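Local coordinates for protein ABC-type amino acid transport system, periplasmic component (Caldanaerobacter subterraneus subsp. tengcongensis MB4, PDB 4YMX) that binds arginine in a cleft between two lobes, as the substrate-binding protein of an amino acid ABC transporter, at residues A[131-136]-A[180-185]. Numbering follows the deposited sequence. Where two conformers were deposited one is given.
Sequences VVKNDS and MDLQNG
Lys-133, the last residue of strand 128-133, reaches across to the C-terminal end of helix 175-183, where it meets the carbonyls of Leu-182 and Gln-183. From CB the chain leaves with CG anti to its own carbonyl carbon (chi1 -67°), and Lys-133 CG and CD then run past Leu-182 O, each about 4.0 Å from it. Lys-133 CE comes closest, 3.2 Å from Leu-182 O, and also touches Gln-183, whose OE1 is 3.6 Å from Lys-133 CE. Bends at chi2, chi3 and chi4 bring Lys-133 NZ to Gln-183 O at 3.3 Å, a weak hydrogen bond. The positive charge thus sits beside the carbonyl end of the helix, where the dipole would probably suit it. Leu-182 O is also the acceptor for Gly-185 N in the Schellman motif that closes the helix. Deeper in, Leu-182 turns CD2 onto the strand: Leu-182 CD2 lies 3.6 Å from Val-131 O and 3.7 Å from Val-131 CG1, the methyl that chi1 (-178°) sets anti to the backbone N. The helix therefore packs on one face of the sheet in the second lobe, with Leu-182 resting also on Ile-190 and Met-207 of the strands flanking 128-133, while Val-131 continues the apolar layer to Ala-197 and Leu-201 of helix 194-201.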
loop_
_atom_site.group_PDB
_atom_site.type_symbol
_atom_site.label_atom_id
_atom_site.label_comp_id
_atom_site.label_asym_id
_atom_site.label_seq_id
_atom_site.Cartn_x
_atom_site.Cartn_y
_atom_site.Cartn_z
ATOM N N VAL A 131 0.295 14.964 2.403
ATOM C CA VAL A 131 1.557 15.507 1.922
ATOM C C VAL A 131 1.290 16.812 1.172
ATOM O O VAL A 131 0.373 16.886 0.351
ATOM C CB VAL A 131 2.287 14.523 0.970
ATOM C CG1 VAL A 131 3.626 15.109 0.525
ATOM C CG2 VAL A 131 2.499 13.173 1.642
ATOM N N VAL A 132 2.080 17.841 1.471
ATOM C CA VAL A 132 1.979 19.141 0.801
ATOM C C VAL A 132 3.386 19.647 0.509
ATOM O O VAL A 132 4.361 19.095 1.020
ATOM C CB VAL A 132 1.228 20.187 1.674
ATOM C CG1 VAL A 132 -0.207 19.744 1.933
ATOM C CG2 VAL A 132 1.972 20.441 2.982
ATOM N N LYS A 133 3.501 20.698 -0.300
ATOM C CA LYS A 133 4.794 21.350 -0.486
ATOM C C LYS A 133 5.179 22.113 0.778
ATOM O O LYS A 133 4.306 22.491 1.574
ATOM C CB LYS A 133 4.755 22.325 -1.659
ATOM C CG LYS A 133 4.569 21.685 -3.020
ATOM C CD LYS A 133 5.834 20.966 -3.449
ATOM C CE LYS A 133 6.016 20.991 -4.955
ATOM N NZ LYS A 133 6.394 22.324 -5.490
ATOM N N ASN A 134 6.476 22.350 0.953
ATOM C CA ASN A 134 6.959 23.044 2.142
ATOM C C ASN A 134 6.339 24.424 2.347
ATOM O O ASN A 134 6.116 24.846 3.486
ATOM C CB ASN A 134 8.487 23.145 2.131
ATOM C CG ASN A 134 9.155 21.829 2.479
ATOM O OD1 ASN A 134 8.539 20.953 3.089
ATOM N ND2 ASN A 134 10.416 21.680 2.088
ATOM N N ASP A 135 6.027 25.107 1.248
ATOM C CA ASP A 135 5.456 26.449 1.330
ATOM C C ASP A 135 3.948 26.465 1.133
ATOM O O ASP A 135 3.366 27.486 0.766
ATOM C CB ASP A 135 6.128 27.400 0.333
ATOM C CG ASP A 135 5.839 27.043 -1.113
ATOM O OD1 ASP A 135 5.375 25.917 -1.387
ATOM O OD2 ASP A 135 6.093 27.898 -1.992
ATOM N N SER A 136 3.305 25.332 1.383
ATOM C CA SER A 136 1.865 25.228 1.200
ATOM C C SER A 136 1.118 26.114 2.187
ATOM O O SER A 136 1.524 26.239 3.341
ATOM C CB SER A 136 1.436 23.785 1.426
ATOM O OG SER A 136 0.023 23.653 1.424
ATOM N N MET A 180 4.196 13.332 -8.572
ATOM C CA MET A 180 4.507 14.206 -9.695
ATOM C C MET A 180 3.503 15.359 -9.778
ATOM O O MET A 180 3.884 16.503 -10.041
ATOM C CB MET A 180 4.559 13.411 -11.002
ATOM C CG MET A 180 5.763 12.480 -11.084
ATOM S SD MET A 180 5.569 11.195 -12.344
ATOM C CE MET A 180 5.504 12.187 -13.832
ATOM N N ASP A 181 2.232 15.067 -9.514
ATOM C CA ASP A 181 1.197 16.099 -9.501
ATOM C C ASP A 181 1.505 17.179 -8.471
ATOM O O ASP A 181 1.443 18.375 -8.761
ATOM C CB ASP A 181 -0.170 15.498 -9.159
ATOM C CG ASP A 181 -0.791 14.752 -10.305
ATOM O OD1 ASP A 181 -0.397 14.981 -11.470
ATOM O OD2 ASP A 181 -1.705 13.943 -10.033
ATOM N N LEU A 182 1.822 16.756 -7.253
ATOM C CA LEU A 182 2.108 17.714 -6.192
ATOM C C LEU A 182 3.352 18.531 -6.517
ATOM O O LEU A 182 3.357 19.760 -6.354
ATOM C CB LEU A 182 2.238 17.006 -4.841
ATOM C CG LEU A 182 2.402 17.946 -3.638
ATOM C CD1 LEU A 182 1.187 18.849 -3.464
ATOM C CD2 LEU A 182 2.665 17.146 -2.366
ATOM N N GLN A 183 4.387 17.872 -7.028
ATOM C CA GLN A 183 5.617 18.566 -7.382
ATOM C C GLN A 183 5.355 19.645 -8.427
ATOM O O GLN A 183 5.931 20.744 -8.363
ATOM C CB GLN A 183 6.672 17.573 -7.880
ATOM C CG GLN A 183 8.022 18.214 -8.201
ATOM C CD GLN A 183 8.626 18.934 -7.009
ATOM O OE1 GLN A 183 8.425 18.538 -5.862
ATOM N NE2 GLN A 183 9.363 20.007 -7.275
ATOM N N ASN A 184 4.466 19.335 -9.366
ATOM C CA ASN A 184 4.169 20.224 -10.489
ATOM C C ASN A 184 2.994 21.176 -10.265
ATOM O O ASN A 184 2.559 21.856 -11.191
ATOM C CB ASN A 184 3.930 19.405 -11.761
ATOM C CG ASN A 184 5.187 18.722 -12.261
ATOM O OD1 ASN A 184 5.258 17.493 -12.326
ATOM N ND2 ASN A 184 6.192 19.520 -12.616
ATOM N N GLY A 185 2.483 21.227 -9.041
ATOM C CA GLY A 185 1.369 22.102 -8.713
ATOM C C GLY A 185 0.031 21.724 -9.327
ATOM O O GLY A 185 -0.862 22.573 -9.440
#